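PDB 5HZD: terminal uridylyltransferase 1 from Trypanosoma brucei, which adds uridines to the 3' ends of guide RNAs, ribosomal RNAs and some mRNAs and takes part in mitochondrial RNA editing. Local coordinates for residues A[20-25]-A[479-484]; A[35-40]-A[483-488]. One frame throughout, in Å; residues are numbered along the deposited sequence.

Contact 1: A[20-25]-A[479-484]; sequences AALLAH and IGVTKS. With ZN (zinc ion), chain B.
Leu22 meets Val481 tip to tip, and the interaction between 20-25 and 479-484 is purely apolar. Leu22 CD2 lies 3.8 Å from Val481 CB and also 3.9 Å from Val481 CG2, while Leu22 CD1 lies 4.0 Å from Val481 CG1; the fork of the leucine thus spreads over the valine branch. Leu22 gets there because its CG is anti to the backbone N (chi1 -180°), although its CB does not point at the valine. Leu23, the next residue, brings CD2 obliquely to within 3.9 Å of Val481 CG2, so that this methyl is touched by both leucines.

Polar bonds lie beside this patch. Val481 opens the first turn of helix 481-497, behind Gly480 at the N-cap, and its carbonyl O accepts a 2.7 Å bond from Ser484 OG, tilted 22° from the carbonyl plane. Thr482 OG1 hydrogen-bonds Asp9 OD1, between Cys8 and Cys11, and so links the helix to the finger.

Metal coordination comes from the same helix as the leucines: His25 NE2 binds the zinc ion at 2.1 Å, with Cys8, Cys11 and His30 completing the site. The arrangement is that of an atypical C2H2 zinc finger, whose helix 19-30 packs through its leucines on helix 481-497.

Contact 2: A[35-40]-A[483-488]; sequences PDHARL and KSLRVR. With SO4 (sulfate ion), chain E.
His37 lays one face of its imidazole ring against Leu485, and this CH-pi contact is the centre of the meeting between 35-40 and 483-488. Leu485 CD2 stands 4.1 Å from the centroid of the His37 ring and 28° off the ring normal, which places the methyl over the face. Near the ring plane, at its edge, is Arg488 CB, 4.0 Å from His37 NE2. The backbone is met as well: His37 CD2 comes to 3.5 Å from Leu485 O, a carbonyl that also accepts a hydrogen bond from Thr489 OG1.

Both His37 and Leu485 leave their backbones toward the other segment, and with CG of His37 anti to the backbone N (chi1 -179°) the ring is carried out to the facing helix. Arg488, in contrast, offers its CB and then bends at chi2 and chi3, carrying the guanidinium away to a weak bond with Ser407 O.

Farther out, Asp36 precedes the helix that starts at His37, and its OD1 takes a 3.2 Å salt bridge from Arg39 NH2, nearly straight at 174°. Within the guanidinium plane but above that of the carboxylate, this bond would tend to hold Arg39 beside a sulfate, probably from the crystallisation liquor. Arg39 NH2 donates to sulfate O1 at 3.0 Å and Arg39 NH1 to sulfate O4 at 3.2 Å; Arg493 also binds this anion.

Between the two segments, then, the joint is apolar and CH-pi, without a charge pair; the Asp36-Arg39-sulfate group lies away from the ring, and Arg486 NH1 to Leu33 O is a polar tie nearby.

In the fold
Contacts 1 and 2 have their centres 10 Å apart and lie on the same side of the chain's centre, sharing Lys483 and Ser484 of helix 481-497. Their N-terminal partners follow in chain order: helix 19-30 of the zinc finger supplies contact 1, and helix 37-47, the next helix, supplies contact 2. The two patches meet directly, Leu23 CD2 lying 4.2 Å from Leu485 CD2, so the packing runs on along the first two turns of helix 481-497. The more than 440 residues between the paired segments include the catalytic domain, so the zinc finger region closes onto a helix near the C-terminal end of this fragment of a longer protein. This is consistent with the finger being required for proper folding of the catalytic domain.

Contact 1: A[20-25]-A[479-484]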
ATOM      1  N   ALA A  20     -36.041  -5.793   4.870  1.00 26.83           N
ATOM      2  CA  ALA A  20     -36.319  -6.633   6.031  1.00 29.12           C
ATOM      3  C   ALA A  20     -36.479  -8.088   5.612  1.00 28.55           C
ATOM      4  O   ALA A  20     -35.955  -8.998   6.256  1.00 26.69           O
ATOM      5  CB  ALA A  20     -37.580  -6.150   6.736  1.00 27.20           C
ATOM      6  N   ALA A  21     -37.189  -8.303   4.513  1.00 28.30           N
ATOM      7  CA  ALA A  21     -37.449  -9.657   4.040  1.00 24.45           C
ATOM      8  C   ALA A  21     -36.150 -10.303   3.546  1.00 24.54           C
ATOM      9  O   ALA A  21     -35.937 -11.512   3.720  1.00 24.41           O
ATOM     10  CB  ALA A  21     -38.483  -9.638   2.933  1.00 26.86           C
ATOM     11  N   LEU A  22     -35.294  -9.501   2.918  1.00 22.25           N
ATOM     12  CA  LEU A  22     -34.003  -9.994   2.456  1.00 19.63           C
ATOM     13  C   LEU A  22     -33.143 -10.430   3.637  1.00 22.08           C
ATOM     14  O   LEU A  22     -32.559 -11.512   3.619  1.00 20.90           O
ATOM     15  CB  LEU A  22     -33.263  -8.924   1.651  1.00 21.98           C
ATOM     16  CG  LEU A  22     -31.894  -9.356   1.125  1.00 19.95           C
ATOM     17  CD1 LEU A  22     -32.065 -10.364  -0.000  1.00 23.55           C
ATOM     18  CD2 LEU A  22     -31.064  -8.147   0.674  1.00 23.03           C
ATOM     19  N   LEU A  23     -33.083  -9.599   4.672  1.00 20.68           N
ATOM     20  CA  LEU A  23     -32.231  -9.895   5.831  1.00 22.37           C
ATOM     21  C   LEU A  23     -32.755 -11.128   6.559  1.00 24.37           C
ATOM     22  O   LEU A  23     -31.977 -12.005   6.962  1.00 24.25           O
ATOM     23  CB  LEU A  23     -32.205  -8.718   6.804  1.00 23.71           C
ATOM     24  CG  LEU A  23     -31.372  -7.492   6.467  1.00 27.21           C
ATOM     25  CD1 LEU A  23     -31.544  -6.463   7.563  1.00 28.25           C
ATOM     26  CD2 LEU A  23     -29.904  -7.860   6.311  1.00 24.60           C
ATOM     27  N   ALA A  24     -34.073 -11.188   6.749  1.00 26.70           N
ATOM     28  CA  ALA A  24     -34.695 -12.359   7.362  1.00 25.40           C
ATOM     29  C   ALA A  24     -34.412 -13.619   6.564  1.00 26.81           C
ATOM     30  O   ALA A  24     -34.149 -14.671   7.139  1.00 26.40           O
ATOM     31  CB  ALA A  24     -36.173 -12.166   7.521  1.00 25.66           C
ATOM     32  N   HIS A  25     -34.444 -13.516   5.239  1.00 24.97           N
ATOM     33  CA  HIS A  25     -34.147 -14.674   4.410  1.00 27.51           C
ATOM     34  C   HIS A  25     -32.707 -15.135   4.639  1.00 26.96           C
ATOM     35  O   HIS A  25     -32.426 -16.335   4.718  1.00 24.62           O
ATOM     36  CB  HIS A  25     -34.344 -14.341   2.933  1.00 24.49           C
ATOM     37  CG  HIS A  25     -33.722 -15.340   2.011  1.00 21.43           C
ATOM     38  ND1 HIS A  25     -34.351 -16.519   1.667  1.00 22.68           N
ATOM     39  CD2 HIS A  25     -32.522 -15.351   1.390  1.00 24.92           C
ATOM     40  CE1 HIS A  25     -33.572 -17.199   0.844  1.00 22.29           C
ATOM     41  NE2 HIS A  25     -32.448 -16.526   0.687  1.00 21.46           N
ATOM     42  N   ILE A 479     -20.131  -7.214  -2.279  1.00 15.25           N
ATOM     43  CA  ILE A 479     -20.661  -7.698  -1.016  1.00 13.93           C
ATOM     44  C   ILE A 479     -22.177  -7.761  -1.009  1.00 17.45           C
ATOM     45  O   ILE A 479     -22.851  -6.748  -0.781  1.00 14.90           O
ATOM     46  CB  ILE A 479     -20.131  -6.850   0.168  1.00 13.47           C
ATOM     47  CG1 ILE A 479     -18.602  -6.858   0.141  1.00 15.91           C
ATOM     48  CG2 ILE A 479     -20.704  -7.387   1.489  1.00 13.78           C
ATOM     49  CD1 ILE A 479     -17.955  -5.985   1.219  1.00 15.99           C
ATOM     50  N   GLY A 480     -22.720  -8.945  -1.281  1.00 15.70           N
ATOM     51  CA  GLY A 480     -24.150  -9.161  -1.195  1.00 15.49           C
ATOM     52  C   GLY A 480     -24.601  -9.409   0.239  1.00 15.56           C
ATOM     53  O   GLY A 480     -23.798  -9.309   1.166  1.00 16.68           O
ATOM     54  N   VAL A 481     -25.863  -9.751   0.435  1.00 16.11           N
ATOM     55  CA  VAL A 481     -26.427  -9.759   1.786  1.00 16.21           C
ATOM     56  C   VAL A 481     -25.747 -10.741   2.751  1.00 16.80           C
ATOM     57  O   VAL A 481     -25.414 -10.348   3.882  1.00 17.09           O
ATOM     58  CB  VAL A 481     -27.959  -9.938   1.789  1.00 16.88           C
ATOM     59  CG1 VAL A 481     -28.391 -11.302   1.250  1.00 17.52           C
ATOM     60  CG2 VAL A 481     -28.520  -9.685   3.209  1.00 19.33           C
ATOM     61  N   THR A 482     -25.539 -11.989   2.344  1.00 16.50           N
ATOM     62  CA  THR A 482     -24.887 -12.926   3.267  1.00 18.94           C
ATOM     63  C   THR A 482     -23.453 -12.503   3.530  1.00 19.48           C
ATOM     64  O   THR A 482     -22.991 -12.548   4.681  1.00 17.94           O
ATOM     65  CB  THR A 482     -24.989 -14.421   2.815  1.00 17.13           C
ATOM     66  OG1 THR A 482     -24.333 -14.594   1.551  1.00 21.77           O
ATOM     67  CG2 THR A 482     -26.420 -14.806   2.702  1.00 18.32           C
ATOM     68  N   LYS A 483     -22.740 -12.037   2.507  1.00 15.50           N
ATOM     69  CA  LYS A 483     -21.385 -11.575   2.758  1.00 14.90           C
ATOM     70  C   LYS A 483     -21.423 -10.387   3.731  1.00 17.20           C
ATOM     71  O   LYS A 483     -20.542 -10.245   4.587  1.00 17.10           O
ATOM     72  CB  LYS A 483     -20.676 -11.190   1.446  1.00 20.60           C
ATOM     73  CG  LYS A 483     -20.232 -12.375   0.606  1.00 26.64           C
ATOM     74  CD  LYS A 483     -19.174 -11.968  -0.422  1.00 28.88           C
ATOM     75  CE  LYS A 483     -18.782 -13.162  -1.278  1.00 40.68           C
ATOM     76  NZ  LYS A 483     -17.760 -12.788  -2.296  1.00 47.91           N
ATOM     77  N   SER A 484     -22.440  -9.534   3.613  1.00 14.82           N
ATOM     78  CA  SER A 484     -22.487  -8.314   4.442  1.00 17.13           C
ATOM     79  C   SER A 484     -22.687  -8.701   5.902  1.00 19.13           C
ATOM     80  O   SER A 484     -22.165  -8.039   6.803  1.00 14.61           O
ATOM     81  CB  SER A 484     -23.599  -7.336   3.996  1.00 14.99           C
ATOM     82  OG  SER A 484     -24.890  -7.788   4.377  1.00 15.46           O
TER
HETATM   83 ZN    ZN B 701     -30.790 -17.101  -0.480  1.00 23.46          ZN

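Contact 2: A[35-40]-A[483-488]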
ATOM      1  N   PRO A  35     -22.699 -18.025  10.625  1.00 23.26           N
ATOM      2  CA  PRO A  35     -23.095 -18.806  11.801  1.00 27.48           C
ATOM      3  C   PRO A  35     -23.038 -18.071  13.139  1.00 29.04           C
ATOM      4  O   PRO A  35     -23.708 -18.503  14.079  1.00 29.93           O
ATOM      5  CB  PRO A  35     -22.091 -19.957  11.802  1.00 26.77           C
ATOM      6  CG  PRO A  35     -20.880 -19.381  11.140  1.00 28.02           C
ATOM      7  CD  PRO A  35     -21.421 -18.489  10.059  1.00 23.33           C
ATOM      8  N   ASP A  36     -22.256 -16.999  13.234  1.00 25.93           N
ATOM      9  CA  ASP A  36     -22.122 -16.301  14.516  1.00 25.02           C
ATOM     10  C   ASP A  36     -22.856 -14.976  14.527  1.00 23.54           C
ATOM     11  O   ASP A  36     -22.834 -14.272  15.536  1.00 25.00           O
ATOM     12  CB  ASP A  36     -20.639 -16.067  14.846  1.00 23.48           C
ATOM     13  CG  ASP A  36     -19.865 -17.370  15.006  1.00 34.86           C
ATOM     14  OD1 ASP A  36     -20.438 -18.315  15.580  1.00 34.30           O
ATOM     15  OD2 ASP A  36     -18.696 -17.448  14.557  1.00 40.04           O
ATOM     16  N   HIS A  37     -23.497 -14.617  13.420  1.00 21.90           N
ATOM     17  CA  HIS A  37     -24.114 -13.293  13.327  1.00 19.66           C
ATOM     18  C   HIS A  37     -25.164 -13.026  14.402  1.00 25.36           C
ATOM     19  O   HIS A  37     -25.050 -12.067  15.167  1.00 23.14           O
ATOM     20  CB  HIS A  37     -24.722 -13.022  11.940  1.00 21.10           C
ATOM     21  CG  HIS A  37     -25.329 -11.660  11.814  1.00 21.53           C
ATOM     22  ND1 HIS A  37     -26.695 -11.450  11.774  1.00 20.40           N
ATOM     23  CD2 HIS A  37     -24.754 -10.438  11.771  1.00 22.83           C
ATOM     24  CE1 HIS A  37     -26.925 -10.151  11.687  1.00 18.70           C
ATOM     25  NE2 HIS A  37     -25.770  -9.516  11.692  1.00 22.38           N
ATOM     26  N   ALA A  38     -26.208 -13.845  14.441  1.00 31.31           N
ATOM     27  CA  ALA A  38     -27.317 -13.595  15.353  1.00 30.17           C
ATOM     28  C   ALA A  38     -26.863 -13.607  16.811  1.00 27.08           C
ATOM     29  O   ALA A  38     -27.307 -12.785  17.610  1.00 25.69           O
ATOM     30  CB  ALA A  38     -28.414 -14.610  15.131  1.00 27.64           C
ATOM     31  N   ARG A  39     -25.955 -14.522  17.131  1.00 24.79           N
ATOM     32  CA  ARG A  39     -25.425 -14.704  18.480  1.00 26.23           C
ATOM     33  C   ARG A  39     -24.581 -13.534  18.976  1.00 27.08           C
ATOM     34  O   ARG A  39     -24.762 -13.045  20.096  1.00 29.66           O
ATOM     35  CB  ARG A  39     -24.596 -15.985  18.550  1.00 29.71           C
ATOM     36  CG  ARG A  39     -24.064 -16.273  19.949  1.00 30.13           C
ATOM     37  CD  ARG A  39     -23.357 -17.623  20.010  1.00 31.19           C
ATOM     38  NE  ARG A  39     -22.209 -17.655  19.110  1.00 31.17           N
ATOM     39  CZ  ARG A  39     -21.001 -17.197  19.424  1.00 31.73           C
ATOM     40  NH1 ARG A  39     -20.775 -16.681  20.622  1.00 36.40           N
ATOM     41  NH2 ARG A  39     -20.021 -17.251  18.538  1.00 33.85           N
ATOM     42  N   LEU A  40     -23.642 -13.084  18.154  1.00 24.80           N
ATOM     43  CA  LEU A  40     -22.814 -11.959  18.577  1.00 21.71           C
ATOM     44  C   LEU A  40     -23.611 -10.663  18.569  1.00 24.49           C
ATOM     45  O   LEU A  40     -23.354  -9.772  19.383  1.00 23.37           O
ATOM     46  CB  LEU A  40     -21.567 -11.833  17.697  1.00 18.27           C
ATOM     47  CG  LEU A  40     -20.556 -12.969  17.839  1.00 21.93           C
ATOM     48  CD1 LEU A  40     -19.297 -12.665  17.031  1.00 20.95           C
ATOM     49  CD2 LEU A  40     -20.222 -13.229  19.328  1.00 26.01           C
ATOM     50  N   LYS A 483     -22.740 -12.037   2.507  1.00 15.50           N
ATOM     51  CA  LYS A 483     -21.385 -11.575   2.758  1.00 14.90           C
ATOM     52  C   LYS A 483     -21.423 -10.387   3.731  1.00 17.20           C
ATOM     53  O   LYS A 483     -20.542 -10.245   4.587  1.00 17.10           O
ATOM     54  CB  LYS A 483     -20.676 -11.190   1.446  1.00 20.60           C
ATOM     55  CG  LYS A 483     -20.232 -12.375   0.606  1.00 26.64           C
ATOM     56  CD  LYS A 483     -19.174 -11.968  -0.422  1.00 28.88           C
ATOM     57  CE  LYS A 483     -18.782 -13.162  -1.278  1.00 40.68           C
ATOM     58  NZ  LYS A 483     -17.760 -12.788  -2.296  1.00 47.91           N
ATOM     59  N   SER A 484     -22.440  -9.534   3.613  1.00 14.82           N
ATOM     60  CA  SER A 484     -22.487  -8.314   4.442  1.00 17.13           C
ATOM     61  C   SER A 484     -22.687  -8.701   5.902  1.00 19.13           C
ATOM     62  O   SER A 484     -22.165  -8.039   6.803  1.00 14.61           O
ATOM     63  CB  SER A 484     -23.599  -7.336   3.996  1.00 14.99           C
ATOM     64  OG  SER A 484     -24.890  -7.788   4.377  1.00 15.46           O
ATOM     65  N   LEU A 485     -23.406  -9.793   6.135  1.00 15.48           N
ATOM     66  CA  LEU A 485     -23.676 -10.196   7.511  1.00 15.17           C
ATOM     67  C   LEU A 485     -22.431 -10.869   8.099  1.00 15.00           C
ATOM     68  O   LEU A 485     -22.225 -10.821   9.319  1.00 16.77           O
ATOM     69  CB  LEU A 485     -24.908 -11.093   7.582  1.00 16.74           C
ATOM     70  CG  LEU A 485     -26.187 -10.305   7.207  1.00 18.45           C
ATOM     71  CD1 LEU A 485     -27.432 -11.161   7.400  1.00 18.11           C
ATOM     72  CD2 LEU A 485     -26.287  -8.983   8.008  1.00 19.39           C
ATOM     73  N   ARG A 486     -21.607 -11.484   7.247  1.00 14.91           N
ATOM     74  CA  ARG A 486     -20.275 -11.926   7.684  1.00 15.60           C
ATOM     75  C   ARG A 486     -19.432 -10.740   8.147  1.00 16.60           C
ATOM     76  O   ARG A 486     -18.732 -10.824   9.160  1.00 15.18           O
ATOM     77  CB  ARG A 486     -19.559 -12.748   6.591  1.00 16.82           C
ATOM     78  CG  ARG A 486     -20.254 -14.089   6.335  1.00 23.65           C
ATOM     79  CD  ARG A 486     -19.672 -14.840   5.124  1.00 25.63           C
ATOM     80  NE  ARG A 486     -18.260 -15.156   5.334  1.00 31.18           N
ATOM     81  CZ  ARG A 486     -17.843 -16.250   5.966  1.00 39.71           C
ATOM     82  NH1 ARG A 486     -18.732 -17.113   6.440  1.00 42.26           N
ATOM     83  NH2 ARG A 486     -16.543 -16.479   6.130  1.00 39.42           N
ATOM     84  N   VAL A 487     -19.500  -9.627   7.429  1.00 13.79           N
ATOM     85  CA  VAL A 487     -18.790  -8.421   7.826  1.00 13.31           C
ATOM     86  C   VAL A 487     -19.340  -7.878   9.145  1.00 15.31           C
ATOM     87  O   VAL A 487     -18.584  -7.587  10.071  1.00 14.88           O
ATOM     88  CB  VAL A 487     -18.871  -7.332   6.740  1.00 13.03           C
ATOM     89  CG1 VAL A 487     -18.209  -6.043   7.244  1.00 13.32           C
ATOM     90  CG2 VAL A 487     -18.150  -7.823   5.475  1.00 16.20           C
ATOM     91  N   ARG A 488     -20.661  -7.735   9.232  1.00 13.71           N
ATOM     92  CA  ARG A 488     -21.268  -7.263  10.473  1.00 15.14           C
ATOM     93  C   ARG A 488     -20.882  -8.150  11.648  1.00 15.69           C
ATOM     94  O   ARG A 488     -20.676  -7.648  12.753  1.00 15.41           O
ATOM     95  CB  ARG A 488     -22.792  -7.190  10.365  1.00 18.07           C
ATOM     96  CG  ARG A 488     -23.314  -6.138   9.355  1.00 16.71           C
ATOM     97  CD  ARG A 488     -22.871  -4.694   9.660  1.00 19.91           C
ATOM     98  NE  ARG A 488     -23.414  -4.204  10.930  1.00 20.46           N
ATOM     99  CZ  ARG A 488     -24.642  -3.706  11.104  1.00 20.58           C
ATOM    100  NH1 ARG A 488     -25.522  -3.629  10.094  1.00 20.66           N
ATOM    101  NH2 ARG A 488     -25.003  -3.268  12.301  1.00 21.52           N
TER
HETATM  102  S   SO4 E 704     -16.618 -15.890  19.580  1.00 47.21           S
HETATM  103  O1  SO4 E 704     -17.074 -16.706  18.454  1.00 50.02           O
HETATM  104  O2  SO4 E 704     -16.258 -14.542  19.120  1.00 39.12           O
HETATM  105  O3  SO4 E 704     -15.445 -16.530  20.179  1.00 49.99           O
HETATM  106  O4  SO4 E 704     -17.699 -15.808  20.563  1.00 49.33           O